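Local coordinates for protein hypothetical glycoside hydrolase (Parabacteroides distasonis, PDB 3TAW) that is of unknown function but is related to glycoside hydrolases and probably adopts the five-bladed beta-propeller fold common in its clan, at residues A[100-105]-A[154-159]; A[228-233]-A[292-297]; A[263-268]-A[279-284]. All coordinates share one frame; numbering follows the deposited sequence.

Overall arrangement
The three contacts come from a chain consistent with a five-bladed beta-propeller. Contact 1 closes first along the chain; contact 3 is nested inside the loop closed by contact 2. Contacts 1 and 2 have centres about 32 Å apart and share a layout: a bulged segment following one antiparallel group of strands meets an outer strand, 157-161 or 296-299. Contact 3 pairs two successive strands, 257-265 and 281-288. Its centre lies about 31 Å from that of contact 1, across the chain's centre, and about 20 Å from that of contact 2, whose strand 296-299 neighbours 281-288. Contacts 1 and 2 thus probably join neighbouring blades, while contact 3 lies within one.

Contact 1: A[100-105]-A[154-159]; sequences PAFYPA and KHWTKF. With EDO (1,2-ethanediol), chain N; ACT (acetate ion), chain E.
F102, which with A101 forms a classic beta bulge opposite L83, packs against W156 and K158 at the edge of the neighbouring four-stranded sheet. The two aromatic side chains form a T-shaped stack: the edge of F102 points at a face of the indole, with CD1 of F102 3.6 Å from CD1 of W156 and the planes at 80°. F102 holds CG anti to its own N (chi1 -158°), which swings the ring across to the indole. K158 runs extended past the ring, its CE 3.7 Å from CZ of F102, and its NZ donates to the backbone O of Y103 over 2.9 Å, tilted 31° from the carbonyl plane. That ammonium also forms salt bridges with D107 and E113. A 1,2-ethanediol molecule, probably from the crystallisation liquor, lies with O2 over one face of the F102 ring and its carbons over the Y103 ring; O2 accepts from N of Y103 at 2.9 Å and donates to O of the same residue. OH of Y103 donates to OXT of the acetate at 2.6 Å, near the plane of the ring. A water donates to O of A101 (2.7 Å) and O of K154 (2.6 Å), bridging a carbonyl acceptor from each segment. The contact ties the loop after strand 95-96 to outermost strand 157-161, while F102 and W156 both pack on strands 131-138 and 143-150.

Contact 2: A[228-233]-A[292-297]; sequences ELLKLF and NPTKLI
With chi1 of 69°, the ring of F233 lies between its backbone N and carbonyl carbon, and L296, whose CG is anti to N (chi1 -179°), reaches out to meet it. The two side chains cross at about a right angle: CD1 of L296 approaches CD2 of F233 at 3.9 Å, and the other methyl, CD2, lies 4.1 Å from CB of F233, so one methyl meets the ring and the other the CB. L232 turns the other way, over the turn of segment 292-297. Its CD2 rests 3.9 Å from CA of T294 and about as far from O of P293, and its CG lies against CB of T294.

No direct hydrogen bond spans the two segments. A water does so instead, donating to O of L232 at 2.7 Å and to O of T294 at 2.6 Å, which satisfies two backbone acceptors at once. The shape of the turn is fixed from within: OD1 of N292 accepts from OG1 of T294 (2.8 Å) and, in an Asx turn, from N of T294 (3.1 Å), the latter donor lying above the carbonyl plane. The type I turn, closed by N of K295 to O of N292, presents CB and CG2 of T294 to L232 and, more loosely, L230.

Beyond the contact, F233 stacks edge-to-face with Y262. L232 and F233 both face V208, the classic beta bulge, and the whole is consistent with the packing of adjacent blades in a beta-propeller.

Contact 3: A[263-268]-A[279-284]; sequences NGKNEP and NSYCAG
Strands 263-265 and 281-284 pair antiparallel, their axes approaching to 4.5 Å, with G264 and C282 as the hydrogen-bonded pair: N of G264 to O of C282 is 2.9 Å, and N of C282 to O of G264 is 3.0 Å. The pairing runs on past the strand ends, where N of N266 donates to O of S280 and N of N279 to O of N266.

K265 and Y281 form a non-hydrogen-bonded pair, which brings their side chains together on the face they share with N263. With CG of K265 anti to its N (chi1 -179°) and the chain extended, the aliphatic part runs over the Y281 ring. CB of K265 sits 4.1 Å from the ring centroid of Y281, 6° off the normal, a CH-pi contact; CD of K265 then passes CE1 of Y281 at 3.8 Å. A water accepts from NZ of K265 at 2.8 Å and donates to OH of Y281 at 2.7 Å, while Q243 also bonds the ammonium.

Strand 244-254 flanks 257-265 on the side away from 281-288 and sends L244 against K265 and Y281; Y317 packs edge-to-face with Y281, and strand 322-330 meets N263 and A283.

Contact 1: A[100-105]-A[154-159]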
loop_
_atom_site.group_PDB
_atom_site.type_symbol
_atom_site.label_atom_id
_atom_site.label_comp_id
_atom_site.label_asym_id
_atom_site.label_seq_id
_atom_site.Cartn_x
_atom_site.Cartn_y
_atom_site.Cartn_z
ATOM N N PRO A 100 3.402 -16.043 -10.062
ATOM C CA PRO A 100 3.285 -15.109 -8.942
ATOM C C PRO A 100 4.194 -15.515 -7.767
ATOM O O PRO A 100 4.453 -16.712 -7.539
ATOM C CB PRO A 100 1.801 -15.170 -8.567
ATOM C CG PRO A 100 1.373 -16.572 -9.011
ATOM C CD PRO A 100 2.186 -16.868 -10.250
ATOM N N ALA A 101 4.688 -14.516 -7.039
ATOM C CA ALA A 101 5.587 -14.764 -5.902
ATOM C C ALA A 101 4.850 -14.912 -4.564
ATOM O O ALA A 101 5.438 -15.396 -3.587
ATOM C CB ALA A 101 6.623 -13.651 -5.807
ATOM N N PHE A 102 3.584 -14.510 -4.534
ATOM C CA PHE A 102 2.749 -14.590 -3.323
ATOM C C PHE A 102 1.307 -14.819 -3.729
ATOM O O PHE A 102 0.823 -14.222 -4.697
ATOM C CB PHE A 102 2.902 -13.298 -2.524
ATOM C CG PHE A 102 2.547 -13.430 -1.079
ATOM C CD1 PHE A 102 3.458 -13.941 -0.175
ATOM C CD2 PHE A 102 1.312 -13.016 -0.608
ATOM C CE1 PHE A 102 3.145 -14.068 1.172
ATOM C CE2 PHE A 102 0.989 -13.144 0.744
ATOM C CZ PHE A 102 1.915 -13.644 1.640
ATOM N N TYR A 103 0.645 -15.746 -3.043
ATOM C CA TYR A 103 -0.672 -16.219 -3.479
ATOM C C TYR A 103 -1.318 -17.077 -2.401
ATOM O O TYR A 103 -0.631 -17.590 -1.508
ATOM C CB TYR A 103 -0.524 -17.050 -4.780
ATOM C CG TYR A 103 0.615 -18.016 -4.715
ATOM C CD1 TYR A 103 0.452 -19.267 -4.155
ATOM C CD2 TYR A 103 1.890 -17.650 -5.174
ATOM C CE1 TYR A 103 1.516 -20.162 -4.069
ATOM C CE2 TYR A 103 2.944 -18.510 -5.086
ATOM C CZ TYR A 103 2.754 -19.778 -4.526
ATOM O OH TYR A 103 3.809 -20.656 -4.416
ATOM N N PRO A 104 -2.651 -17.227 -2.470
ATOM C CA PRO A 104 -3.324 -18.108 -1.533
ATOM C C PRO A 104 -2.991 -19.572 -1.870
ATOM O O PRO A 104 -2.715 -19.899 -3.035
ATOM C CB PRO A 104 -4.804 -17.812 -1.781
ATOM C CG PRO A 104 -4.867 -17.418 -3.221
ATOM C CD PRO A 104 -3.591 -16.630 -3.441
ATOM N N ALA A 105 -3.003 -20.442 -0.863
ATOM C CA ALA A 105 -2.576 -21.809 -1.056
ATOM C C ALA A 105 -3.213 -22.679 0.013
ATOM O O ALA A 105 -3.957 -22.168 0.853
ATOM C CB ALA A 105 -1.044 -21.894 -0.989
ATOM N N LYS A 154 10.690 -14.275 -2.131
ATOM C CA LYS A 154 10.122 -15.480 -2.760
ATOM C C LYS A 154 9.856 -16.625 -1.806
ATOM O O LYS A 154 8.873 -17.345 -1.998
ATOM C CB LYS A 154 10.996 -15.939 -3.922
ATOM C CG LYS A 154 10.933 -14.910 -5.037
ATOM C CD LYS A 154 11.596 -15.317 -6.287
ATOM C CE LYS A 154 11.165 -14.379 -7.397
ATOM N NZ LYS A 154 11.934 -14.669 -8.629
ATOM N N HIS A 155 10.705 -16.804 -0.798
ATOM C CA HIS A 155 10.498 -17.841 0.206
ATOM C C HIS A 155 9.899 -17.162 1.418
ATOM O O HIS A 155 10.615 -16.622 2.258
ATOM C CB HIS A 155 11.814 -18.585 0.511
ATOM C CG HIS A 155 12.297 -19.398 -0.651
ATOM N ND1 HIS A 155 13.141 -18.892 -1.622
ATOM C CD2 HIS A 155 11.995 -20.664 -1.034
ATOM C CE1 HIS A 155 13.363 -19.826 -2.536
ATOM N NE2 HIS A 155 12.678 -20.908 -2.202
ATOM N N TRP A 156 8.568 -17.140 1.448
ATOM C CA TRP A 156 7.824 -16.383 2.446
ATOM C C TRP A 156 7.330 -17.268 3.579
ATOM O O TRP A 156 6.938 -18.419 3.357
ATOM C CB TRP A 156 6.603 -15.683 1.822
ATOM C CG TRP A 156 6.899 -14.649 0.830
ATOM C CD1 TRP A 156 6.940 -14.787 -0.532
ATOM C CD2 TRP A 156 7.164 -13.282 1.105
ATOM N NE1 TRP A 156 7.230 -13.585 -1.116
ATOM C CE2 TRP A 156 7.366 -12.633 -0.130
ATOM C CE3 TRP A 156 7.266 -12.540 2.289
ATOM C CZ2 TRP A 156 7.658 -11.267 -0.221
ATOM C CZ3 TRP A 156 7.558 -11.182 2.196
ATOM C CH2 TRP A 156 7.758 -10.559 0.945
ATOM N N THR A 157 7.326 -16.719 4.788
ATOM C CA THR A 157 6.615 -17.275 5.933
ATOM C C THR A 157 5.410 -16.396 6.246
ATOM O O THR A 157 5.561 -15.194 6.471
ATOM C CB THR A 157 7.547 -17.371 7.137
ATOM O OG1 THR A 157 8.622 -18.259 6.789
ATOM C CG2 THR A 157 6.819 -17.909 8.383
ATOM N N LYS A 158 4.218 -16.997 6.225
ATOM C CA LYS A 158 2.982 -16.299 6.561
ATOM C C LYS A 158 2.735 -16.426 8.055
ATOM O O LYS A 158 2.685 -17.551 8.593
ATOM C CB LYS A 158 1.800 -16.865 5.783
ATOM C CG LYS A 158 1.878 -16.661 4.270
ATOM C CD LYS A 158 0.630 -17.163 3.584
ATOM C CE LYS A 158 0.751 -17.113 2.069
ATOM N NZ LYS A 158 -0.409 -17.717 1.345
ATOM N N PHE A 159 2.588 -15.297 8.744
ATOM C CA PHE A 159 2.334 -15.302 10.194
ATOM C C PHE A 159 0.882 -15.043 10.580
ATOM O O PHE A 159 0.520 -15.124 11.766
ATOM C CB PHE A 159 3.253 -14.289 10.876
ATOM C CG PHE A 159 4.698 -14.676 10.831
ATOM C CD1 PHE A 159 5.222 -15.523 11.794
ATOM C CD2 PHE A 159 5.532 -14.207 9.823
ATOM C CE1 PHE A 159 6.560 -15.909 11.752
ATOM C CE2 PHE A 159 6.879 -14.575 9.784
ATOM C CZ PHE A 159 7.390 -15.431 10.753
HETATM C C1 EDO N . 3.993 -18.379 -1.592
HETATM O O1 EDO N . 4.836 -17.837 -0.578
HETATM C C2 EDO N . 2.574 -18.341 -1.071
HETATM O O2 EDO N . 2.138 -16.981 -0.929
HETATM C C ACT E . 2.806 -23.891 -4.419
HETATM O O ACT E . 2.747 -23.538 -5.634
HETATM O OXT ACT E . 3.380 -23.111 -3.603
HETATM C CH3 ACT E . 2.216 -25.188 -3.939
HETATM O O HOH W 1 7.399 -17.127 -4.135
#

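Contact 2: A[228-233]-A[292-297]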
loop_
_atom_site.group_PDB
_atom_site.type_symbol
_atom_site.label_atom_id
_atom_site.label_comp_id
_atom_site.label_asym_id
_atom_site.label_seq_id
_atom_site.Cartn_x
_atom_site.Cartn_y
_atom_site.Cartn_z
ATOM N N GLU A 228 -11.850 1.553 22.021
ATOM C CA GLU A 228 -12.149 1.585 20.587
ATOM C C GLU A 228 -10.892 2.003 19.831
ATOM O O GLU A 228 -9.954 2.519 20.431
ATOM C CB GLU A 228 -13.247 2.607 20.286
ATOM C CG GLU A 228 -14.444 2.581 21.231
ATOM C CD GLU A 228 -15.405 3.730 20.979
ATOM O OE1 GLU A 228 -15.211 4.840 21.551
ATOM O OE2 GLU A 228 -16.367 3.515 20.215
ATOM N N LEU A 229 -10.866 1.778 18.520
ATOM C CA LEU A 229 -9.706 2.205 17.704
ATOM C C LEU A 229 -9.543 3.724 17.731
ATOM O O LEU A 229 -10.497 4.469 17.497
ATOM C CB LEU A 229 -9.838 1.740 16.267
ATOM C CG LEU A 229 -9.789 0.234 16.030
ATOM C CD1 LEU A 229 -10.166 -0.078 14.579
ATOM C CD2 LEU A 229 -8.405 -0.359 16.381
ATOM N N LEU A 230 -8.324 4.165 18.025
ATOM C CA LEU A 230 -7.982 5.567 18.041
ATOM C C LEU A 230 -7.858 6.090 16.600
ATOM O O LEU A 230 -7.084 5.550 15.796
ATOM C CB LEU A 230 -6.665 5.757 18.781
ATOM C CG LEU A 230 -6.271 7.188 19.073
ATOM C CD1 LEU A 230 -7.167 7.775 20.237
ATOM C CD2 LEU A 230 -4.763 7.283 19.349
ATOM N N LYS A 231 -8.581 7.169 16.307
ATOM C CA LYS A 231 -8.522 7.792 14.990
ATOM C C LYS A 231 -7.516 8.928 14.989
ATOM O O LYS A 231 -7.770 9.978 15.566
ATOM C CB LYS A 231 -9.908 8.307 14.595
ATOM C CG LYS A 231 -10.937 7.198 14.373
ATOM C CD LYS A 231 -12.336 7.807 14.239
ATOM C CE LYS A 231 -13.425 6.772 14.428
ATOM N NZ LYS A 231 -14.775 7.427 14.430
ATOM N N LEU A 232 -6.363 8.731 14.350
ATOM C CA LEU A 232 -5.349 9.799 14.265
ATOM C C LEU A 232 -5.808 10.958 13.383
ATOM O O LEU A 232 -5.569 12.142 13.688
ATOM C CB LEU A 232 -4.025 9.224 13.731
ATOM C CG LEU A 232 -3.148 8.531 14.780
ATOM C CD1 LEU A 232 -3.819 7.361 15.459
ATOM C CD2 LEU A 232 -1.816 8.079 14.123
ATOM N N PHE A 233 -6.461 10.617 12.277
ATOM C CA PHE A 233 -7.246 11.577 11.531
ATOM C C PHE A 233 -8.276 10.842 10.685
ATOM O O PHE A 233 -8.318 9.597 10.670
ATOM C CB PHE A 233 -6.413 12.609 10.741
ATOM C CG PHE A 233 -5.634 12.076 9.547
ATOM C CD1 PHE A 233 -6.214 11.974 8.281
ATOM C CD2 PHE A 233 -4.280 11.779 9.663
ATOM C CE1 PHE A 233 -5.472 11.560 7.185
ATOM C CE2 PHE A 233 -3.540 11.346 8.557
ATOM C CZ PHE A 233 -4.128 11.234 7.325
ATOM N N ASN A 292 5.935 12.141 19.367
ATOM C CA ASN A 292 4.553 11.681 19.516
ATOM C C ASN A 292 3.970 11.379 18.126
ATOM O O ASN A 292 3.398 12.272 17.481
ATOM C CB ASN A 292 3.711 12.746 20.218
ATOM C CG ASN A 292 2.259 12.310 20.409
ATOM O OD1 ASN A 292 1.857 11.251 19.926
ATOM N ND2 ASN A 292 1.456 13.141 21.124
ATOM N N PRO A 293 4.093 10.121 17.658
ATOM C CA PRO A 293 3.713 9.807 16.303
ATOM C C PRO A 293 2.201 9.796 16.048
ATOM O O PRO A 293 1.795 9.547 14.929
ATOM C CB PRO A 293 4.317 8.407 16.084
ATOM C CG PRO A 293 4.344 7.821 17.473
ATOM C CD PRO A 293 4.676 8.952 18.357
ATOM N N THR A 294 1.384 10.062 17.067
ATOM C CA THR A 294 -0.051 10.255 16.861
ATOM C C THR A 294 -0.416 11.749 16.718
ATOM O O THR A 294 -1.576 12.090 16.453
ATOM C CB THR A 294 -0.891 9.650 18.013
ATOM O OG1 THR A 294 -0.644 10.325 19.249
ATOM C CG2 THR A 294 -0.630 8.140 18.148
ATOM N N LYS A 295 0.558 12.626 16.963
ATOM C CA LYS A 295 0.337 14.061 16.864
ATOM C C LYS A 295 0.459 14.527 15.408
ATOM O O LYS A 295 1.538 14.492 14.818
ATOM C CB LYS A 295 1.309 14.824 17.746
ATOM C CG LYS A 295 1.104 16.353 17.730
ATOM C CD LYS A 295 2.246 17.077 18.451
ATOM C CE LYS A 295 2.061 18.593 18.446
ATOM N NZ LYS A 295 3.155 19.320 19.178
ATOM N N LEU A 296 -0.664 14.937 14.826
ATOM C CA LEU A 296 -0.692 15.385 13.439
ATOM C C LEU A 296 -0.240 16.836 13.397
ATOM O O LEU A 296 -0.832 17.706 14.074
ATOM C CB LEU A 296 -2.099 15.255 12.882
ATOM C CG LEU A 296 -2.316 15.662 11.433
ATOM C CD1 LEU A 296 -1.682 14.637 10.478
ATOM C CD2 LEU A 296 -3.825 15.774 11.146
ATOM N N ILE A 297 0.826 17.095 12.632
ATOM C CA ILE A 297 1.394 18.435 12.528
ATOM C C ILE A 297 1.438 18.999 11.108
ATOM O O ILE A 297 1.925 20.120 10.876
ATOM C CB ILE A 297 2.814 18.476 13.123
ATOM C CG1 ILE A 297 3.749 17.503 12.407
ATOM C CG2 ILE A 297 2.797 18.154 14.629
ATOM C CD1 ILE A 297 5.218 17.690 12.872
HETATM O O HOH W 2 -3.958 12.907 15.758
#

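Contact 3: A[263-268]-A[279-284]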
loop_
_atom_site.group_PDB
_atom_site.type_symbol
_atom_site.label_atom_id
_atom_site.label_comp_id
_atom_site.label_asym_id
_atom_site.label_seq_id
_atom_site.Cartn_x
_atom_site.Cartn_y
_atom_site.Cartn_z
ATOM N N ASN A 263 -4.224 7.890 0.465
ATOM C CA ASN A 263 -5.184 7.960 -0.611
ATOM C C ASN A 263 -6.529 8.462 -0.108
ATOM O O ASN A 263 -7.118 7.871 0.798
ATOM C CB ASN A 263 -5.313 6.567 -1.195
ATOM C CG ASN A 263 -3.985 6.074 -1.761
ATOM O OD1 ASN A 263 -3.519 6.610 -2.768
ATOM N ND2 ASN A 263 -3.350 5.090 -1.097
ATOM N N GLY A 264 -6.972 9.569 -0.673
ATOM C CA GLY A 264 -8.239 10.195 -0.295
ATOM C C GLY A 264 -9.308 9.899 -1.300
ATOM O O GLY A 264 -9.087 10.099 -2.491
ATOM N N LYS A 265 -10.473 9.450 -0.845
ATOM C CA LYS A 265 -11.607 9.295 -1.742
ATOM C C LYS A 265 -12.521 10.519 -1.586
ATOM O O LYS A 265 -12.893 10.872 -0.468
ATOM C CB LYS A 265 -12.392 8.033 -1.434
ATOM C CG LYS A 265 -13.592 7.841 -2.384
ATOM C CD LYS A 265 -14.313 6.509 -2.161
ATOM C CE LYS A 265 -15.601 6.429 -2.962
ATOM N NZ LYS A 265 -16.315 5.100 -2.736
ATOM N N ASN A 266 -12.897 11.122 -2.712
ATOM C CA ASN A 266 -13.711 12.345 -2.731
ATOM C C ASN A 266 -15.208 12.066 -2.619
ATOM O O ASN A 266 -15.798 11.352 -3.418
ATOM C CB ASN A 266 -13.392 13.142 -4.002
ATOM C CG ASN A 266 -13.803 14.606 -3.932
ATOM O OD1 ASN A 266 -13.873 15.208 -2.860
ATOM N ND2 ASN A 266 -14.041 15.200 -5.103
ATOM N N GLU A 267 -15.830 12.624 -1.599
ATOM C CA GLU A 267 -17.282 12.558 -1.474
ATOM C C GLU A 267 -17.905 13.298 -2.660
ATOM O O GLU A 267 -17.454 14.394 -3.016
ATOM C CB GLU A 267 -17.707 13.193 -0.138
ATOM C CG GLU A 267 -19.177 13.005 0.221
ATOM C CD GLU A 267 -19.593 11.561 0.420
ATOM O OE1 GLU A 267 -18.817 10.755 0.940
ATOM O OE2 GLU A 267 -20.742 11.220 0.097
ATOM N N PRO A 268 -18.941 12.716 -3.288
ATOM C CA PRO A 268 -19.619 13.497 -4.321
ATOM C C PRO A 268 -20.276 14.763 -3.750
ATOM O O PRO A 268 -20.731 14.753 -2.601
ATOM C CB PRO A 268 -20.711 12.548 -4.834
ATOM C CG PRO A 268 -20.260 11.170 -4.458
ATOM C CD PRO A 268 -19.503 11.358 -3.159
ATOM N N ASN A 279 -16.053 10.669 -6.176
ATOM C CA ASN A 279 -15.647 9.292 -5.878
ATOM C C ASN A 279 -14.221 8.922 -6.291
ATOM O O ASN A 279 -13.805 7.787 -6.121
ATOM C CB ASN A 279 -16.656 8.289 -6.457
ATOM C CG ASN A 279 -18.010 8.374 -5.788
ATOM O OD1 ASN A 279 -18.099 8.415 -4.552
ATOM N ND2 ASN A 279 -19.096 8.377 -6.602
ATOM N N SER A 280 -13.459 9.877 -6.818
ATOM C CA SER A 280 -12.096 9.551 -7.259
ATOM C C SER A 280 -11.164 9.464 -6.066
ATOM O O SER A 280 -11.406 10.104 -5.037
ATOM C CB SER A 280 -11.582 10.563 -8.286
ATOM O OG SER A 280 -11.334 11.847 -7.721
ATOM N N TYR A 281 -10.098 8.676 -6.217
ATOM C CA TYR A 281 -9.025 8.623 -5.221
ATOM C C TYR A 281 -7.836 9.448 -5.709
ATOM O O TYR A 281 -7.215 9.123 -6.747
ATOM C CB TYR A 281 -8.571 7.187 -4.984
ATOM C CG TYR A 281 -9.495 6.241 -4.238
ATOM C CD1 TYR A 281 -10.707 5.832 -4.780
ATOM C CD2 TYR A 281 -9.096 5.661 -3.040
ATOM C CE1 TYR A 281 -11.530 4.915 -4.119
ATOM C CE2 TYR A 281 -9.898 4.754 -2.375
ATOM C CZ TYR A 281 -11.100 4.361 -2.921
ATOM O OH TYR A 281 -11.875 3.444 -2.270
ATOM N N CYS A 282 -7.513 10.503 -4.960
ATOM C CA CYS A 282 -6.364 11.361 -5.223
ATOM C C CYS A 282 -5.468 11.269 -4.003
ATOM O O CYS A 282 -5.961 11.123 -2.902
ATOM C CB CYS A 282 -6.804 12.802 -5.419
ATOM S SG CYS A 282 -8.018 13.039 -6.749
ATOM N N ALA A 283 -4.159 11.383 -4.202
ATOM C CA ALA A 283 -3.231 11.100 -3.131
ATOM C C ALA A 283 -2.849 12.346 -2.337
ATOM O O ALA A 283 -2.550 13.373 -2.911
ATOM C CB ALA A 283 -1.963 10.401 -3.716
ATOM N N GLY A 284 -2.823 12.204 -1.014
ATOM C CA GLY A 284 -2.436 13.276 -0.093
ATOM C C GLY A 284 -1.245 12.891 0.771
ATOM O O GLY A 284 -0.669 11.813 0.632
HETATM O O HOH W 3 -14.485 2.993 -2.867
#